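Local coordinates for protein 2-hydroxyisobutyryl-CoA synthetase (Aquincola tertiaricarbonis, PDB 6HDY) that is a CoA synthetase of the AMP-binding (ANL) enzyme superfamily, with a large AMP-binding domain and a smaller C-terminal domain, at residues T290-Q301 / N353-Q364. Residues are numbered along the deposited sequence; the frame is centred on the assembly and turned at random.
Sequences TEQSNDGMLCWQ and NPCGRTYPRLPQ. With SO4 (sulfate ion), chain E.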
ATOM      1  N   THR A 290     -22.164 -14.278   3.509  1.00 38.80           N
ATOM      2  CA  THR A 290     -21.525 -15.556   3.144  1.00 39.16           C
ATOM      3  C   THR A 290     -21.976 -15.971   1.732  1.00 44.56           C
ATOM      4  O   THR A 290     -22.856 -15.334   1.175  1.00 43.69           O
ATOM      5  CB  THR A 290     -21.745 -16.619   4.228  1.00 39.12           C
ATOM      6  OG1 THR A 290     -23.102 -17.039   4.184  1.00 39.85           O
ATOM      7  CG2 THR A 290     -21.398 -16.136   5.627  1.00 30.77           C
ATOM      8  N   GLU A 291     -21.351 -16.993   1.132  1.00 43.59           N
ATOM      9  CA  GLU A 291     -21.727 -17.446  -0.209  1.00 44.18           C
ATOM     10  C   GLU A 291     -23.235 -17.758  -0.353  1.00 48.12           C
ATOM     11  O   GLU A 291     -23.822 -17.376  -1.365  1.00 47.17           O
ATOM     12  CB  GLU A 291     -20.870 -18.621  -0.686  1.00 46.02           C
ATOM     13  CG  GLU A 291     -21.094 -18.948  -2.158  1.00 51.15           C
ATOM     14  CD  GLU A 291     -20.238 -20.054  -2.731  1.00 64.62           C
ATOM     15  OE1 GLU A 291     -19.456 -20.668  -1.970  1.00 41.75           O
ATOM     16  OE2 GLU A 291     -20.337 -20.294  -3.955  1.00 58.35           O
ATOM     17  N   GLN A 292     -23.848 -18.395   0.668  1.00 44.97           N
ATOM     18  CA  GLN A 292     -25.271 -18.746   0.674  1.00 46.48           C
ATOM     19  C   GLN A 292     -26.138 -17.640   1.275  1.00 49.95           C
ATOM     20  O   GLN A 292     -27.187 -17.341   0.710  1.00 52.23           O
ATOM     21  CB  GLN A 292     -25.545 -20.114   1.334  1.00 49.85           C
ATOM     22  CG  GLN A 292     -24.746 -21.305   0.733  1.00 51.44           C
ATOM     23  CD  GLN A 292     -23.287 -21.355   1.190  1.00 60.74           C
ATOM     24  OE1 GLN A 292     -22.908 -20.797   2.223  1.00 49.85           O
ATOM     25  NE2 GLN A 292     -22.420 -21.981   0.403  1.00 50.25           N
ATOM     26  N   SER A 293     -25.712 -17.017   2.396  1.00 43.21           N
ATOM     27  CA  SER A 293     -26.421 -15.884   3.005  1.00 41.28           C
ATOM     28  C   SER A 293     -25.765 -14.660   2.371  1.00 44.35           C
ATOM     29  O   SER A 293     -25.012 -13.932   3.034  1.00 42.35           O
ATOM     30  CB  SER A 293     -26.224 -15.894   4.520  1.00 42.49           C
ATOM     31  OG  SER A 293     -26.499 -17.182   5.052  1.00 45.91           O
ATOM     32  N   ASN A 294     -25.941 -14.515   1.043  1.00 42.08           N
ATOM     33  CA  ASN A 294     -25.245 -13.492   0.242  1.00 41.62           C
ATOM     34  C   ASN A 294     -25.859 -12.090   0.317  1.00 45.88           C
ATOM     35  O   ASN A 294     -25.240 -11.153  -0.181  1.00 44.31           O
ATOM     36  CB  ASN A 294     -25.083 -13.944  -1.227  1.00 42.56           C
ATOM     37  CG  ASN A 294     -26.398 -14.132  -1.930  1.00 58.18           C
ATOM     38  OD1 ASN A 294     -27.346 -14.673  -1.369  1.00 47.11           O
ATOM     39  ND2 ASN A 294     -26.507 -13.636  -3.148  1.00 54.36           N
ATOM     40  N   ASP A 295     -27.060 -11.944   0.899  1.00 43.66           N
ATOM     41  CA  ASP A 295     -27.647 -10.614   1.093  1.00 43.22           C
ATOM     42  C   ASP A 295     -27.352 -10.134   2.519  1.00 43.31           C
ATOM     43  O   ASP A 295     -27.488 -10.891   3.492  1.00 41.59           O
ATOM     44  CB  ASP A 295     -29.151 -10.560   0.779  1.00 46.92           C
ATOM     45  CG  ASP A 295     -29.493 -10.878  -0.669  1.00 56.81           C
ATOM     46  OD1 ASP A 295     -28.928 -10.223  -1.575  1.00 54.83           O
ATOM     47  OD2 ASP A 295     -30.344 -11.759  -0.895  1.00 68.63           O
ATOM     48  N   GLY A 296     -26.895  -8.897   2.614  1.00 38.42           N
ATOM     49  CA  GLY A 296     -26.561  -8.309   3.897  1.00 37.38           C
ATOM     50  C   GLY A 296     -25.344  -8.950   4.536  1.00 40.76           C
ATOM     51  O   GLY A 296     -24.433  -9.430   3.841  1.00 38.84           O
ATOM     52  N   MET A 297     -25.319  -8.953   5.878  1.00 37.08           N
ATOM     53  CA  MET A 297     -24.167  -9.461   6.611  1.00 35.59           C
ATOM     54  C   MET A 297     -24.568 -10.250   7.820  1.00 40.82           C
ATOM     55  O   MET A 297     -25.565  -9.936   8.436  1.00 42.02           O
ATOM     56  CB  MET A 297     -23.282  -8.286   7.083  1.00 35.60           C
ATOM     57  CG  MET A 297     -22.724  -7.431   5.957  1.00 37.81           C
ATOM     58  SD  MET A 297     -21.599  -6.105   6.485  1.00 39.28           S
ATOM     59  CE  MET A 297     -22.715  -4.973   7.213  1.00 35.68           C
ATOM     60  N   LEU A 298     -23.757 -11.238   8.198  1.00 36.80           N
ATOM     61  CA  LEU A 298     -23.940 -11.963   9.452  1.00 36.88           C
ATOM     62  C   LEU A 298     -23.012 -11.299  10.502  1.00 39.83           C
ATOM     63  O   LEU A 298     -21.980 -10.744  10.139  1.00 36.91           O
ATOM     64  CB  LEU A 298     -23.524 -13.436   9.298  1.00 37.10           C
ATOM     65  CG  LEU A 298     -24.331 -14.356   8.364  1.00 41.51           C
ATOM     66  CD1 LEU A 298     -23.986 -15.793   8.637  1.00 40.36           C
ATOM     67  CD2 LEU A 298     -25.864 -14.099   8.449  1.00 42.96           C
ATOM     68  N   CYS A 299     -23.380 -11.377  11.781  1.00 38.40           N
ATOM     69  CA  CYS A 299     -22.597 -10.877  12.907  1.00 37.42           C
ATOM     70  C   CYS A 299     -21.841 -12.069  13.444  1.00 38.98           C
ATOM     71  O   CYS A 299     -22.428 -12.874  14.157  1.00 39.75           O
ATOM     72  CB  CYS A 299     -23.501 -10.274  13.983  1.00 39.14           C
ATOM     73  SG  CYS A 299     -24.538  -8.913  13.406  1.00 43.27           S
ATOM     74  N   TRP A 300     -20.552 -12.198  13.095  1.00 34.53           N
ATOM     75  CA  TRP A 300     -19.689 -13.287  13.553  1.00 34.68           C
ATOM     76  C   TRP A 300     -19.324 -13.018  15.022  1.00 38.60           C
ATOM     77  O   TRP A 300     -18.244 -12.527  15.336  1.00 36.43           O
ATOM     78  CB  TRP A 300     -18.466 -13.410  12.642  1.00 32.05           C
ATOM     79  CG  TRP A 300     -18.800 -13.739  11.219  1.00 32.17           C
ATOM     80  CD1 TRP A 300     -19.475 -12.955  10.332  1.00 33.96           C
ATOM     81  CD2 TRP A 300     -18.384 -14.905  10.488  1.00 32.60           C
ATOM     82  NE1 TRP A 300     -19.554 -13.579   9.110  1.00 33.84           N
ATOM     83  CE2 TRP A 300     -18.880 -14.770   9.169  1.00 36.26           C
ATOM     84  CE3 TRP A 300     -17.627 -16.049  10.818  1.00 34.03           C
ATOM     85  CZ2 TRP A 300     -18.649 -15.742   8.173  1.00 35.77           C
ATOM     86  CZ3 TRP A 300     -17.409 -17.010   9.838  1.00 35.26           C
ATOM     87  CH2 TRP A 300     -17.911 -16.854   8.534  1.00 35.22           C
ATOM     88  N   GLN A 301     -20.297 -13.324  15.906  1.00 37.28           N
ATOM     89  CA  GLN A 301     -20.345 -13.047  17.340  1.00 37.29           C
ATOM     90  C   GLN A 301     -19.165 -13.538  18.183  1.00 40.94           C
ATOM     91  O   GLN A 301     -18.836 -12.886  19.179  1.00 39.19           O
ATOM     92  CB  GLN A 301     -21.664 -13.572  17.927  1.00 39.44           C
ATOM     93  CG  GLN A 301     -22.914 -12.815  17.442  1.00 42.52           C
ATOM     94  CD  GLN A 301     -22.922 -11.336  17.777  1.00 52.43           C
ATOM     95  OE1 GLN A 301     -22.202 -10.522  17.179  1.00 45.38           O
ATOM     96  NE2 GLN A 301     -23.784 -10.941  18.697  1.00 38.60           N
ATOM     97  N   ASN A 353     -30.348 -18.897   8.609  1.00 53.98           N
ATOM     98  CA  ASN A 353     -29.571 -18.390   7.486  1.00 51.56           C
ATOM     99  C   ASN A 353     -29.360 -19.472   6.442  1.00 54.85           C
ATOM    100  O   ASN A 353     -29.134 -20.617   6.838  1.00 55.41           O
ATOM    101  CB  ASN A 353     -28.238 -17.815   7.966  1.00 50.86           C
ATOM    102  CG  ASN A 353     -28.417 -16.655   8.912  1.00 58.62           C
ATOM    103  OD1 ASN A 353     -28.999 -15.628   8.559  1.00 44.99           O
ATOM    104  ND2 ASN A 353     -27.930 -16.796  10.137  1.00 48.88           N
ATOM    105  N   PRO A 354     -29.410 -19.135   5.118  1.00 51.10           N
ATOM    106  CA  PRO A 354     -29.203 -20.175   4.073  1.00 52.56           C
ATOM    107  C   PRO A 354     -27.887 -20.966   4.177  1.00 55.87           C
ATOM    108  O   PRO A 354     -27.866 -22.148   3.811  1.00 57.78           O
ATOM    109  CB  PRO A 354     -29.302 -19.402   2.748  1.00 53.19           C
ATOM    110  CG  PRO A 354     -29.995 -18.133   3.083  1.00 56.11           C
ATOM    111  CD  PRO A 354     -29.692 -17.813   4.517  1.00 50.39           C
ATOM    112  N   CYS A 355     -26.805 -20.336   4.687  1.00 49.17           N
ATOM    113  CA  CYS A 355     -25.516 -21.008   4.874  1.00 48.30           C
ATOM    114  C   CYS A 355     -25.542 -21.963   6.081  1.00 53.96           C
ATOM    115  O   CYS A 355     -24.718 -22.870   6.153  1.00 53.21           O
ATOM    116  CB  CYS A 355     -24.360 -20.011   4.957  1.00 45.52           C
ATOM    117  SG  CYS A 355     -24.387 -18.940   6.416  1.00 46.83           S
ATOM    118  N   GLY A 356     -26.517 -21.781   6.976  1.00 51.97           N
ATOM    119  CA  GLY A 356     -26.648 -22.598   8.178  1.00 53.36           C
ATOM    120  C   GLY A 356     -25.836 -22.108   9.368  1.00 55.11           C
ATOM    121  O   GLY A 356     -25.738 -22.808  10.380  1.00 55.25           O
ATOM    122  N   ARG A 357     -25.236 -20.910   9.262  1.00 49.33           N
ATOM    123  CA  ARG A 357     -24.505 -20.300  10.373  1.00 47.25           C
ATOM    124  C   ARG A 357     -25.534 -19.715  11.346  1.00 51.99           C
ATOM    125  O   ARG A 357     -26.491 -19.038  10.928  1.00 51.04           O
ATOM    126  CB  ARG A 357     -23.489 -19.251   9.885  1.00 42.53           C
ATOM    127  CG  ARG A 357     -22.227 -19.888   9.279  1.00 49.82           C
ATOM    128  CD  ARG A 357     -21.318 -18.870   8.616  1.00 42.97           C
ATOM    129  NE  ARG A 357     -20.118 -19.487   8.049  1.00 39.31           N
ATOM    130  CZ  ARG A 357     -19.991 -19.909   6.792  1.00 46.43           C
ATOM    131  NH1 ARG A 357     -18.854 -20.425   6.374  1.00 41.90           N
ATOM    132  NH2 ARG A 357     -21.009 -19.816   5.946  1.00 30.73           N
ATOM    133  N   THR A 358     -25.376 -20.031  12.635  1.00 49.04           N
ATOM    134  CA  THR A 358     -26.312 -19.619  13.692  1.00 48.79           C
ATOM    135  C   THR A 358     -25.973 -18.230  14.282  1.00 51.37           C
ATOM    136  O   THR A 358     -25.811 -18.088  15.497  1.00 52.42           O
ATOM    137  CB  THR A 358     -26.315 -20.697  14.765  1.00 54.56           C
ATOM    138  OG1 THR A 358     -24.962 -20.901  15.130  1.00 51.76           O
ATOM    139  CG2 THR A 358     -26.946 -22.022  14.298  1.00 53.14           C
ATOM    140  N   TYR A 359     -25.883 -17.208  13.417  1.00 44.83           N
ATOM    141  CA  TYR A 359     -25.529 -15.838  13.791  1.00 41.56           C
ATOM    142  C   TYR A 359     -26.678 -14.854  13.536  1.00 47.43           C
ATOM    143  O   TYR A 359     -27.403 -15.048  12.546  1.00 47.24           O
ATOM    144  CB  TYR A 359     -24.343 -15.343  12.917  1.00 38.63           C
ATOM    145  CG  TYR A 359     -22.983 -15.958  13.176  1.00 36.16           C
ATOM    146  CD1 TYR A 359     -22.466 -16.043  14.467  1.00 37.58           C
ATOM    147  CD2 TYR A 359     -22.163 -16.345  12.122  1.00 34.65           C
ATOM    148  CE1 TYR A 359     -21.183 -16.540  14.702  1.00 37.61           C
ATOM    149  CE2 TYR A 359     -20.891 -16.871  12.348  1.00 34.80           C
ATOM    150  CZ  TYR A 359     -20.415 -16.983  13.642  1.00 39.61           C
ATOM    151  OH  TYR A 359     -19.177 -17.532  13.865  1.00 43.05           O
ATOM    152  N   PRO A 360     -26.750 -13.710  14.290  1.00 43.21           N
ATOM    153  CA  PRO A 360     -27.712 -12.649  13.935  1.00 43.07           C
ATOM    154  C   PRO A 360     -27.263 -12.049  12.599  1.00 45.60           C
ATOM    155  O   PRO A 360     -26.087 -12.177  12.216  1.00 44.31           O
ATOM    156  CB  PRO A 360     -27.550 -11.614  15.058  1.00 43.95           C
ATOM    157  CG  PRO A 360     -26.842 -12.338  16.156  1.00 48.32           C
ATOM    158  CD  PRO A 360     -25.942 -13.304  15.453  1.00 43.23           C
ATOM    159  N   ARG A 361     -28.197 -11.435  11.882  1.00 40.91           N
ATOM    160  CA  ARG A 361     -27.963 -10.901  10.557  1.00 38.74           C
ATOM    161  C   ARG A 361     -28.366  -9.429  10.458  1.00 42.87           C
ATOM    162  O   ARG A 361     -29.278  -8.981  11.145  1.00 43.25           O
ATOM    163  CB  ARG A 361     -28.800 -11.743   9.556  1.00 37.33           C
ATOM    164  CG  ARG A 361     -28.510 -11.526   8.078  1.00 33.89           C
ATOM    165  CD  ARG A 361     -29.323 -12.492   7.235  1.00 39.73           C
ATOM    166  NE  ARG A 361     -28.823 -12.576   5.858  1.00 45.92           N
ATOM    167  CZ  ARG A 361     -29.293 -13.404   4.929  1.00 59.84           C
ATOM    168  NH1 ARG A 361     -30.286 -14.242   5.214  1.00 48.30           N
ATOM    169  NH2 ARG A 361     -28.788 -13.388   3.702  1.00 43.05           N
ATOM    170  N   LEU A 362     -27.707  -8.707   9.552  1.00 38.33           N
ATOM    171  CA  LEU A 362     -28.007  -7.350   9.126  1.00 37.67           C
ATOM    172  C   LEU A 362     -28.487  -7.565   7.670  1.00 43.99           C
ATOM    173  O   LEU A 362     -27.673  -7.517   6.736  1.00 42.51           O
ATOM    174  CB  LEU A 362     -26.774  -6.432   9.216  1.00 35.12           C
ATOM    175  CG  LEU A 362     -25.988  -6.442  10.544  1.00 38.99           C
ATOM    176  CD1 LEU A 362     -24.815  -5.459  10.498  1.00 36.82           C
ATOM    177  CD2 LEU A 362     -26.886  -6.137  11.744  1.00 41.56           C
ATOM    178  N   PRO A 363     -29.800  -7.895   7.481  1.00 43.35           N
ATOM    179  CA  PRO A 363     -30.307  -8.246   6.136  1.00 43.95           C
ATOM    180  C   PRO A 363     -30.150  -7.209   5.030  1.00 48.98           C
ATOM    181  O   PRO A 363     -30.193  -7.566   3.840  1.00 50.12           O
ATOM    182  CB  PRO A 363     -31.790  -8.534   6.386  1.00 47.84           C
ATOM    183  CG  PRO A 363     -31.895  -8.821   7.812  1.00 52.37           C
ATOM    184  CD  PRO A 363     -30.874  -7.996   8.489  1.00 46.27           C
ATOM    185  N   GLN A 364     -30.033  -5.925   5.418  1.00 44.17           N
ATOM    186  CA  GLN A 364     -29.906  -4.806   4.494  1.00 43.69           C
ATOM    187  C   GLN A 364     -28.594  -4.062   4.725  1.00 45.44           C
ATOM    188  O   GLN A 364     -28.424  -2.911   4.289  1.00 44.53           O
ATOM    189  CB  GLN A 364     -31.125  -3.888   4.655  1.00 46.58           C
ATOM    190  CG  GLN A 364     -32.400  -4.483   4.068  1.00 53.80           C
ATOM    191  CD  GLN A 364     -33.606  -4.210   4.919  1.00 71.37           C
ATOM    192  OE1 GLN A 364     -34.081  -3.074   5.019  1.00 62.16           O
ATOM    193  NE2 GLN A 364     -34.152  -5.257   5.524  1.00 70.44           N
TER
HETATM  194  S   SO4 E 504     -32.775 -15.468   3.204  1.00118.36           S
HETATM  195  O1  SO4 E 504     -32.682 -15.872   4.613  1.00117.24           O
HETATM  196  O2  SO4 E 504     -31.482 -15.002   2.700  1.00118.32           O
HETATM  197  O3  SO4 E 504     -33.195 -16.614   2.397  1.00118.90           O
HETATM  198  O4  SO4 E 504     -33.748 -14.382   3.086  1.00118.97           O
HETATM  199  O   HOH W   1     -20.472 -20.028   3.119  1.00 38.27           O
HETATM  200  O   HOH W   2     -25.760 -12.303   5.058  1.00 32.43           O
HETATM  201  O   HOH W   3     -29.372 -14.104   0.671  1.00 51.29           O
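Leu298 fills the middle of this contact, a short antiparallel pairing of strands 297-299 and 361-362 in a small three-stranded sheet of the AMP-binding enzyme. Its two methyls divide the work: CD1 meets Arg357 CB at 3.7 Å and lies at the edge of the Tyr359 ring, while CD2 rests on the amide of Asn353 and the aliphatic part of Arg361. That amide is held flat by two bonds from ND2, to the carbonyls of Arg357 and Tyr359, which ties the loop 353-360 around the leucine. On the other face of the sheet Met297 CE touches Leu362 CD1 (3.9 Å), and the methionine side chain comes within about 4 Å (nearest atoms) of the bound ligand 8LQ. Farther along, Trp300 CA sits over the centre of the Tyr359 ring in a CH-pi contact, 3.8 Å from the centroid, and the two rings meet obliquely, their planes 40° apart. Backbone bonds join Met297 and Leu362 in both directions, and Cys299 N donates to Pro360 O.

Toward the polar edge, Arg357 turns its NE to Glu39 in a salt bridge, and its NH2 shares a water with Gln292 OE1. Cys355 N donates to Ser293 OG at 3.2 Å, linking the turn 353-356 to the opposite loop. Arg361 runs out straight, its CG swung away from the backbone N (chi1 -169°), and carries its guanidinium past Ser293 CB, which covers one face, to the carbonyl of Asp295. Arg361 NH2 reaches a lone pair of Asp295 O at 2.8 Å, whereas Arg361 NH1 donates to O2 of a sulfate, probably from the crystallisation liquor, at 2.9 Å.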